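Local coordinates for protein TadZ (Pseudomonas aeruginosa, PDB 4LDA) that probably takes part in pilus assembly and, as a full-length protein, may bind and hydrolyse ATP; this is its N-terminal CheY-like receiver domain, at residues N5-T10 against V30-A35; P13-W18 against I104-R109; A49-I54 against S79-G84. One frame throughout, in Å; residues are numbered along the deposited sequence.

From the N terminus the chain runs through strand 4-9, helix 13-22 and strand 27-31, and interaction 1 closes this first beta-alpha-beta unit by pairing 5-10 with 30-35. Farther on, interaction 3 joins 49-54 to 79-84 across the unit built around helix 61-74; it follows interaction 1 in series, but strands 4-9 and 51-55 are sheet neighbours, with backbone bonds from Val-7 and Leu-9 to Phe-53. Interaction 2 brings 13-18 to 104-109, closing a long loop inside which interaction 3 is nested. Because helix 13-22 lies between the segments of interaction 1, interactions 1 and 2 cross; interaction 2 ties this helix to the end of strand 102-104 and the loop after it.

Interaction 1: N5-T10 against V30-A35; sequences NFVALT and VPAGSA
Val-7 pairs with Val-30 and Ala-8 with Pro-31 in a short parallel stretch of sheet, the chain from Phe-6 to Leu-9 running 11° from the direction of Val-30 to Gly-33. Three backbone hydrogen bonds join the strands: Val-30 N donates to Phe-6 O at 2.7 Å, Ala-8 N to Val-30 O at 3.0 Å, and Ala-32 N to Ala-8 O at 3.0 Å. Val-30 O also receives a weaker CA-H contact, from Val-7 CA at 3.3 Å. As the amides of Val-30 and Ala-32 do the donating, Pro-31 sits between them without costing the pairing a hydrogen.

The side chains meet chiefly on the face that carries Val-7 and Val-30. With CG1 turned opposite the backbone N (chi1 175°), Val-7 extends this methyl to 3.7 Å from Ala-32 CB. Leu-9 also comes to Ala-32, through one branch: its CD2 lies 3.5 Å from Ala-32 CB and rests against the carbonyl oxygen of Gly-33 as well. Ala-32 CB thus meets both apolar side chains just where the pairing ends. Past it the two chains diverge, Gly-33 turning with a positive phi, and a water bridges them, donating to Thr-10 O and Gly-33 O, each at 2.9 Å.

Helix 37-47 covers this face, where Leu-44 packs on Val-7, and Leu-40 on both Leu-9 and Ala-32. Ala-8 and Pro-31 turn to the other face, under Leu-16 of helix 13-22, which connects the two strands. Strand 27-31 forms an outermost strand of the five-stranded sheet, while strand 4-9 is bonded along its far side to strand 51-55.

Interaction 2: P13-W18 against I104-R109; sequences PGELDW and ITYGAR
Trp-18 donates its indole N-H to the loop in a nearly straight hydrogen bond, NE1 to Ala-108 O 2.9 Å with 170° at the hydrogen; the acceptor lies in the indole plane and offers a lone pair in its own carbonyl plane. This bond, with the packing over the indole face, restrains the rotation of the ring. Aromatic contacts come next: Tyr-106 turns its edge to a face of the indole in an offset edge-to-face pair, the planes 89° apart and the centroid of the Tyr-106 ring 5.5 Å from that of the Trp-18 five-membered ring. CH-pi contacts add to this. Tyr-106 CA sits 3.9 Å from the centroid of the Trp-18 six-membered ring, and Glu-15 CG lies 4.0 Å from the Tyr-106 ring centroid, over its face. Apolar packing involves the six-membered ring, with Trp-18 CH2 3.6 Å from Ile-104 CD1 and CZ2 3.9 Å from Ala-108 CB. The indole reaches the loop because its CG stands opposite the backbone N (chi1 166°). In the CheY-like (beta-alpha)5 fold the first and last helices share one face of the sheet, which brings the type II turn Thr-105 to Ala-108, before helix 110-121, beside helix 13-22.

Interaction 3: A49-I54 against S79-G84; sequences AGVLFI and SVVAIG
With the ring of Phe-53 beside its backbone N and anti to the carbonyl carbon (chi1 -65°), the side chain lies alongside that of Val-81, pointing the same way, with CD1 3.7 Å from Val-81 CB. On the other face of the sheet, Val-80 holds CG1 opposite its backbone N (chi1 178°), which sets that methyl 3.7 Å from CG2 of Ile-54 as the two side chains cross at a slant.

Both pairs ride on an unbroken run of backbone bonds between parallel strands whose axes differ in direction by 23°. Ser-79 N donates to Gly-50 O at 2.9 Å and Leu-52 N to Ser-79 O at 2.9 Å; farther along, Val-81 N reaches Leu-52 O at 2.8 Å, Ile-54 N reaches Val-81 O at 3.0 Å and Ile-83 N reaches Ile-54 O at 2.8 Å. CA-H groups of Val-51 and Phe-53 approach the carbonyls of Ser-79 and Val-81 from beside these amides.

The strands and the connecting helix 61-74 make a beta-alpha-beta unit at the centre of the parallel sheet, whose 2-1-3-4-5 strand order is that of the CheY-like receiver fold. Leu-52, Ile-54 and Val-80 face that helix, packing on Leu-71 and Val-68. Val-51, Phe-53, Ser-79 and Val-81 face the opposite way, where helix 110-121 supplies Ile-117 to Phe-53, and Leu-116 and Leu-120 to Val-81.

Toward the C-terminal end of the pairing, Ile-83 reaches back with its terminal methyl, placing CD1 3.8 Å from Phe-53 CB, and also touches Ile-104 on the adjoining strand.

Interaction 1: N5-T10 against V30-A35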
loop_
_atom_site.group_PDB
_atom_site.type_symbol
_atom_site.label_atom_id
_atom_site.label_comp_id
_atom_site.label_asym_id
_atom_site.label_seq_id
_atom_site.Cartn_x
_atom_site.Cartn_y
_atom_site.Cartn_z
ATOM N N ASN A 5 4.853 5.731 -9.317
ATOM C CA ASN A 5 4.645 4.295 -9.379
ATOM C C ASN A 5 4.210 3.845 -8.007
ATOM O O ASN A 5 4.759 4.320 -7.013
ATOM C CB ASN A 5 5.880 3.528 -9.864
ATOM C CG ASN A 5 6.166 3.655 -11.331
ATOM O OD1 ASN A 5 5.249 3.715 -12.172
ATOM N ND2 ASN A 5 7.453 3.617 -11.676
ATOM N N PHE A 6 3.163 3.019 -7.947
ATOM C CA PHE A 6 2.646 2.422 -6.712
ATOM C C PHE A 6 2.811 0.928 -6.817
ATOM O O PHE A 6 2.687 0.396 -7.926
ATOM C CB PHE A 6 1.181 2.797 -6.456
ATOM C CG PHE A 6 0.801 4.235 -6.718
ATOM C CD1 PHE A 6 1.013 5.214 -5.758
ATOM C CD2 PHE A 6 0.182 4.603 -7.902
ATOM C CE1 PHE A 6 0.660 6.537 -6.001
ATOM C CE2 PHE A 6 -0.189 5.931 -8.134
ATOM C CZ PHE A 6 0.049 6.885 -7.180
ATOM N N VAL A 7 3.110 0.246 -5.700
ATOM C CA VAL A 7 3.261 -1.210 -5.690
ATOM C C VAL A 7 2.066 -1.774 -4.924
ATOM O O VAL A 7 1.646 -1.180 -3.942
ATOM C CB VAL A 7 4.639 -1.662 -5.132
ATOM C CG1 VAL A 7 4.736 -3.175 -5.016
ATOM C CG2 VAL A 7 5.751 -1.153 -6.034
ATOM N N ALA A 8 1.488 -2.881 -5.417
ATOM C CA ALA A 8 0.321 -3.486 -4.798
ATOM C C ALA A 8 0.467 -4.987 -4.572
ATOM O O ALA A 8 0.725 -5.751 -5.504
ATOM C CB ALA A 8 -0.901 -3.239 -5.658
ATOM N N LEU A 9 0.269 -5.394 -3.310
ATOM C CA LEU A 9 0.188 -6.773 -2.852
ATOM C C LEU A 9 -1.275 -7.036 -2.612
ATOM O O LEU A 9 -1.804 -6.654 -1.572
ATOM C CB LEU A 9 1.047 -7.021 -1.602
ATOM C CG LEU A 9 2.521 -6.787 -1.706
ATOM C CD1 LEU A 9 3.135 -6.685 -0.324
ATOM C CD2 LEU A 9 3.165 -7.901 -2.513
ATOM N N THR A 10 -1.964 -7.530 -3.632
ATOM C CA THR A 10 -3.403 -7.768 -3.603
ATOM C C THR A 10 -3.666 -9.234 -3.359
ATOM O O THR A 10 -2.815 -10.072 -3.704
ATOM C CB THR A 10 -4.033 -7.288 -4.920
ATOM O OG1 THR A 10 -3.363 -7.913 -6.027
ATOM C CG2 THR A 10 -3.974 -5.770 -5.070
ATOM N N VAL A 30 1.859 -1.002 -10.087
ATOM C CA VAL A 30 2.697 -2.150 -10.397
ATOM C C VAL A 30 2.297 -3.294 -9.467
ATOM O O VAL A 30 2.357 -3.119 -8.238
ATOM C CB VAL A 30 4.209 -1.782 -10.258
ATOM C CG1 VAL A 30 5.111 -2.998 -10.427
ATOM C CG2 VAL A 30 4.609 -0.672 -11.221
ATOM N N PRO A 31 1.860 -4.455 -10.007
ATOM C CA PRO A 31 1.556 -5.595 -9.120
ATOM C C PRO A 31 2.849 -6.228 -8.608
ATOM O O PRO A 31 3.863 -6.174 -9.295
ATOM C CB PRO A 31 0.777 -6.546 -10.032
ATOM C CG PRO A 31 1.316 -6.270 -11.407
ATOM C CD PRO A 31 1.743 -4.828 -11.438
ATOM N N ALA A 32 2.838 -6.793 -7.415
ATOM C CA ALA A 32 4.053 -7.422 -6.897
ATOM C C ALA A 32 3.864 -8.926 -6.733
ATOM O O ALA A 32 4.832 -9.659 -6.506
ATOM C CB ALA A 32 4.437 -6.792 -5.582
ATOM N N GLY A 33 2.615 -9.366 -6.886
ATOM C CA GLY A 33 2.211 -10.762 -6.786
ATOM C C GLY A 33 2.627 -11.437 -5.495
ATOM O O GLY A 33 2.386 -10.930 -4.395
ATOM N N SER A 34 3.268 -12.594 -5.648
ATOM C CA SER A 34 3.812 -13.414 -4.569
ATOM C C SER A 34 5.277 -13.037 -4.430
ATOM O O SER A 34 6.134 -13.574 -5.151
ATOM C CB SER A 34 3.597 -14.896 -4.882
ATOM O OG SER A 34 4.145 -15.738 -3.882
ATOM N N ALA A 35 5.549 -12.026 -3.591
ATOM C CA ALA A 35 6.895 -11.499 -3.442
ATOM C C ALA A 35 7.391 -11.547 -2.004
ATOM O O ALA A 35 6.645 -11.236 -1.071
ATOM C CB ALA A 35 6.938 -10.065 -3.936
HETATM O O HOH W 1 -0.189 -9.716 -4.963
#

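Interaction 2: P13-W18 against I104-R109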
loop_
_atom_site.group_PDB
_atom_site.type_symbol
_atom_site.label_atom_id
_atom_site.label_comp_id
_atom_site.label_asym_id
_atom_site.label_seq_id
_atom_site.Cartn_x
_atom_site.Cartn_y
_atom_site.Cartn_z
ATOM N N PRO A 13 -7.604 -10.320 -8.007
ATOM C CA PRO A 13 -7.420 -9.362 -9.129
ATOM C C PRO A 13 -8.340 -8.132 -9.121
ATOM O O PRO A 13 -7.946 -7.090 -9.664
ATOM C CB PRO A 13 -7.739 -10.204 -10.373
ATOM C CG PRO A 13 -7.508 -11.592 -9.958
ATOM C CD PRO A 13 -7.880 -11.680 -8.521
ATOM N N GLY A 14 -9.544 -8.267 -8.547
ATOM C CA GLY A 14 -10.504 -7.174 -8.452
ATOM C C GLY A 14 -9.939 -5.974 -7.719
ATOM O O GLY A 14 -10.268 -4.833 -8.047
ATOM N N GLU A 15 -9.069 -6.224 -6.732
ATOM C CA GLU A 15 -8.396 -5.180 -5.955
ATOM C C GLU A 15 -7.397 -4.425 -6.816
ATOM O O GLU A 15 -7.350 -3.207 -6.746
ATOM C CB GLU A 15 -7.680 -5.763 -4.734
ATOM C CG GLU A 15 -8.580 -6.286 -3.637
ATOM C CD GLU A 15 -7.828 -6.960 -2.503
ATOM O OE1 GLU A 15 -6.764 -7.561 -2.768
ATOM O OE2 GLU A 15 -8.319 -6.913 -1.354
ATOM N N LEU A 16 -6.592 -5.144 -7.616
ATOM C CA LEU A 16 -5.589 -4.545 -8.483
ATOM C C LEU A 16 -6.252 -3.642 -9.532
ATOM O O LEU A 16 -5.762 -2.532 -9.755
ATOM C CB LEU A 16 -4.739 -5.618 -9.153
ATOM C CG LEU A 16 -3.544 -5.091 -9.953
ATOM C CD1 LEU A 16 -2.493 -4.432 -9.037
ATOM C CD2 LEU A 16 -2.952 -6.174 -10.817
ATOM N N ASP A 17 -7.367 -4.092 -10.137
ATOM C CA ASP A 17 -8.120 -3.315 -11.118
ATOM C C ASP A 17 -8.666 -2.037 -10.491
ATOM O O ASP A 17 -8.542 -0.979 -11.096
ATOM C CB ASP A 17 -9.266 -4.141 -11.725
ATOM C CG ASP A 17 -8.809 -5.267 -12.628
ATOM O OD1 ASP A 17 -7.742 -5.122 -13.268
ATOM O OD2 ASP A 17 -9.547 -6.272 -12.747
ATOM N N TRP A 18 -9.237 -2.136 -9.268
ATOM C CA TRP A 18 -9.793 -1.028 -8.489
ATOM C C TRP A 18 -8.706 0.024 -8.194
ATOM O O TRP A 18 -8.933 1.221 -8.394
ATOM C CB TRP A 18 -10.420 -1.559 -7.188
ATOM C CG TRP A 18 -10.728 -0.518 -6.135
ATOM C CD1 TRP A 18 -11.713 0.426 -6.166
ATOM C CD2 TRP A 18 -10.121 -0.419 -4.836
ATOM N NE1 TRP A 18 -11.712 1.142 -4.996
ATOM C CE2 TRP A 18 -10.745 0.645 -4.161
ATOM C CE3 TRP A 18 -9.061 -1.089 -4.202
ATOM C CZ2 TRP A 18 -10.379 1.025 -2.856
ATOM C CZ3 TRP A 18 -8.684 -0.696 -2.922
ATOM C CH2 TRP A 18 -9.354 0.331 -2.252
ATOM N N ILE A 104 -7.668 1.471 3.938
ATOM C CA ILE A 104 -8.794 1.717 3.036
ATOM C C ILE A 104 -9.531 0.400 2.816
ATOM O O ILE A 104 -8.958 -0.673 2.993
ATOM C CB ILE A 104 -8.363 2.386 1.685
ATOM C CG1 ILE A 104 -7.234 1.592 0.988
ATOM C CG2 ILE A 104 -7.939 3.851 1.940
ATOM C CD1 ILE A 104 -6.834 2.044 -0.411
ATOM N N THR A 105 -10.812 0.488 2.489
ATOM C CA THR A 105 -11.606 -0.700 2.215
ATOM C C THR A 105 -11.769 -0.802 0.702
ATOM O O THR A 105 -12.035 0.189 0.014
ATOM C CB THR A 105 -12.955 -0.707 2.976
ATOM O OG1 THR A 105 -12.682 -0.650 4.369
ATOM C CG2 THR A 105 -13.795 -1.963 2.704
ATOM N N TYR A 106 -11.564 -2.028 0.198
ATOM C CA TYR A 106 -11.729 -2.363 -1.205
ATOM C C TYR A 106 -13.125 -1.976 -1.676
ATOM O O TYR A 106 -14.109 -2.330 -1.037
ATOM C CB TYR A 106 -11.471 -3.856 -1.417
ATOM C CG TYR A 106 -11.936 -4.376 -2.748
ATOM C CD1 TYR A 106 -11.385 -3.900 -3.933
ATOM C CD2 TYR A 106 -12.877 -5.393 -2.827
ATOM C CE1 TYR A 106 -11.819 -4.371 -5.169
ATOM C CE2 TYR A 106 -13.311 -5.881 -4.053
ATOM C CZ TYR A 106 -12.762 -5.382 -5.223
ATOM O OH TYR A 106 -13.172 -5.857 -6.439
ATOM N N GLY A 107 -13.192 -1.217 -2.754
ATOM C CA GLY A 107 -14.455 -0.747 -3.301
ATOM C C GLY A 107 -14.798 0.666 -2.891
ATOM O O GLY A 107 -15.908 1.141 -3.152
ATOM N N ALA A 108 -13.867 1.343 -2.221
ATOM C CA ALA A 108 -14.068 2.739 -1.821
ATOM C C ALA A 108 -14.052 3.637 -3.064
ATOM O O ALA A 108 -13.430 3.278 -4.058
ATOM C CB ALA A 108 -12.996 3.159 -0.833
ATOM N N ARG A 109 -14.733 4.792 -3.027
ATOM C CA ARG A 109 -14.768 5.735 -4.155
ATOM C C ARG A 109 -13.351 6.066 -4.636
ATOM O O ARG A 109 -12.440 6.178 -3.807
ATOM C CB ARG A 109 -15.500 7.035 -3.750
ATOM C CG ARG A 109 -16.969 6.828 -3.504
ATOM C CD ARG A 109 -17.649 8.094 -3.045
ATOM N NE ARG A 109 -19.065 7.850 -2.765
ATOM C CZ ARG A 109 -19.919 8.774 -2.341
ATOM N NH1 ARG A 109 -19.512 10.022 -2.140
ATOM N NH2 ARG A 109 -21.188 8.459 -2.116
#

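Interaction 3: A49-I54 against S79-G84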
loop_
_atom_site.group_PDB
_atom_site.type_symbol
_atom_site.label_atom_id
_atom_site.label_comp_id
_atom_site.label_asym_id
_atom_site.label_seq_id
_atom_site.Cartn_x
_atom_site.Cartn_y
_atom_site.Cartn_z
ATOM N N ALA A 49 9.021 3.687 -6.124
ATOM C CA ALA A 49 7.710 3.761 -5.506
ATOM C C ALA A 49 7.808 4.238 -4.064
ATOM O O ALA A 49 8.647 3.733 -3.300
ATOM C CB ALA A 49 7.048 2.396 -5.561
ATOM N N GLY A 50 6.948 5.203 -3.715
ATOM C CA GLY A 50 6.874 5.771 -2.363
ATOM C C GLY A 50 5.658 5.299 -1.576
ATOM O O GLY A 50 5.548 5.552 -0.368
ATOM N N VAL A 51 4.719 4.616 -2.283
ATOM C CA VAL A 51 3.494 4.074 -1.699
ATOM C C VAL A 51 3.380 2.597 -2.064
ATOM O O VAL A 51 3.554 2.231 -3.235
ATOM C CB VAL A 51 2.222 4.854 -2.128
ATOM C CG1 VAL A 51 0.949 4.244 -1.509
ATOM C CG2 VAL A 51 2.353 6.335 -1.785
ATOM N N LEU A 52 3.079 1.755 -1.042
ATOM C CA LEU A 52 2.834 0.333 -1.198
ATOM C C LEU A 52 1.466 -0.003 -0.613
ATOM O O LEU A 52 1.195 0.303 0.550
ATOM C CB LEU A 52 3.943 -0.525 -0.562
ATOM C CG LEU A 52 3.766 -2.037 -0.702
ATOM C CD1 LEU A 52 5.011 -2.670 -1.218
ATOM C CD2 LEU A 52 3.374 -2.687 0.616
ATOM N N PHE A 53 0.613 -0.643 -1.425
ATOM C CA PHE A 53 -0.696 -1.126 -1.009
ATOM C C PHE A 53 -0.575 -2.606 -0.636
ATOM O O PHE A 53 0.029 -3.370 -1.374
ATOM C CB PHE A 53 -1.740 -0.899 -2.107
ATOM C CG PHE A 53 -1.992 0.556 -2.394
ATOM C CD1 PHE A 53 -2.900 1.282 -1.633
ATOM C CD2 PHE A 53 -1.343 1.195 -3.446
ATOM C CE1 PHE A 53 -3.139 2.625 -1.903
ATOM C CE2 PHE A 53 -1.573 2.545 -3.712
ATOM C CZ PHE A 53 -2.478 3.244 -2.952
ATOM N N ILE A 54 -1.096 -2.995 0.529
ATOM C CA ILE A 54 -1.047 -4.392 0.961
ATOM C C ILE A 54 -2.451 -4.798 1.444
ATOM O O ILE A 54 -3.045 -4.139 2.286
ATOM C CB ILE A 54 0.058 -4.686 2.011
ATOM C CG1 ILE A 54 0.220 -6.234 2.239
ATOM C CG2 ILE A 54 -0.122 -3.855 3.310
ATOM C CD1 ILE A 54 1.391 -6.658 3.089
ATOM N N SER A 79 5.362 4.789 2.436
ATOM C CA SER A 79 3.993 4.853 2.944
ATOM C C SER A 79 3.301 3.525 2.633
ATOM O O SER A 79 3.129 3.180 1.467
ATOM C CB SER A 79 3.226 6.038 2.358
ATOM O OG SER A 79 3.862 7.273 2.617
ATOM N N VAL A 80 2.976 2.750 3.675
ATOM C CA VAL A 80 2.285 1.479 3.501
ATOM C C VAL A 80 0.788 1.741 3.795
ATOM O O VAL A 80 0.444 2.228 4.874
ATOM C CB VAL A 80 2.897 0.321 4.346
ATOM C CG1 VAL A 80 2.115 -0.973 4.161
ATOM C CG2 VAL A 80 4.360 0.096 3.991
ATOM N N VAL A 81 -0.076 1.468 2.805
ATOM C CA VAL A 81 -1.530 1.616 2.913
ATOM C C VAL A 81 -2.156 0.225 2.905
ATOM O O VAL A 81 -2.010 -0.510 1.930
ATOM C CB VAL A 81 -2.135 2.522 1.793
ATOM C CG1 VAL A 81 -3.644 2.666 1.963
ATOM C CG2 VAL A 81 -1.467 3.899 1.764
ATOM N N ALA A 82 -2.842 -0.140 3.995
ATOM C CA ALA A 82 -3.501 -1.444 4.099
ATOM C C ALA A 82 -4.882 -1.408 3.457
ATOM O O ALA A 82 -5.538 -0.377 3.462
ATOM C CB ALA A 82 -3.607 -1.867 5.557
ATOM N N ILE A 83 -5.293 -2.525 2.863
ATOM C CA ILE A 83 -6.591 -2.714 2.210
ATOM C C ILE A 83 -7.279 -3.874 2.940
ATOM O O ILE A 83 -6.712 -4.954 3.025
ATOM C CB ILE A 83 -6.466 -2.951 0.673
ATOM C CG1 ILE A 83 -5.731 -1.817 -0.051
ATOM C CG2 ILE A 83 -7.827 -3.245 0.012
ATOM C CD1 ILE A 83 -5.187 -2.253 -1.457
ATOM N N GLY A 84 -8.397 -3.605 3.592
ATOM C CA GLY A 84 -9.091 -4.647 4.320
ATOM C C GLY A 84 -10.440 -4.214 4.828
ATOM O O GLY A 84 -10.895 -3.100 4.547
#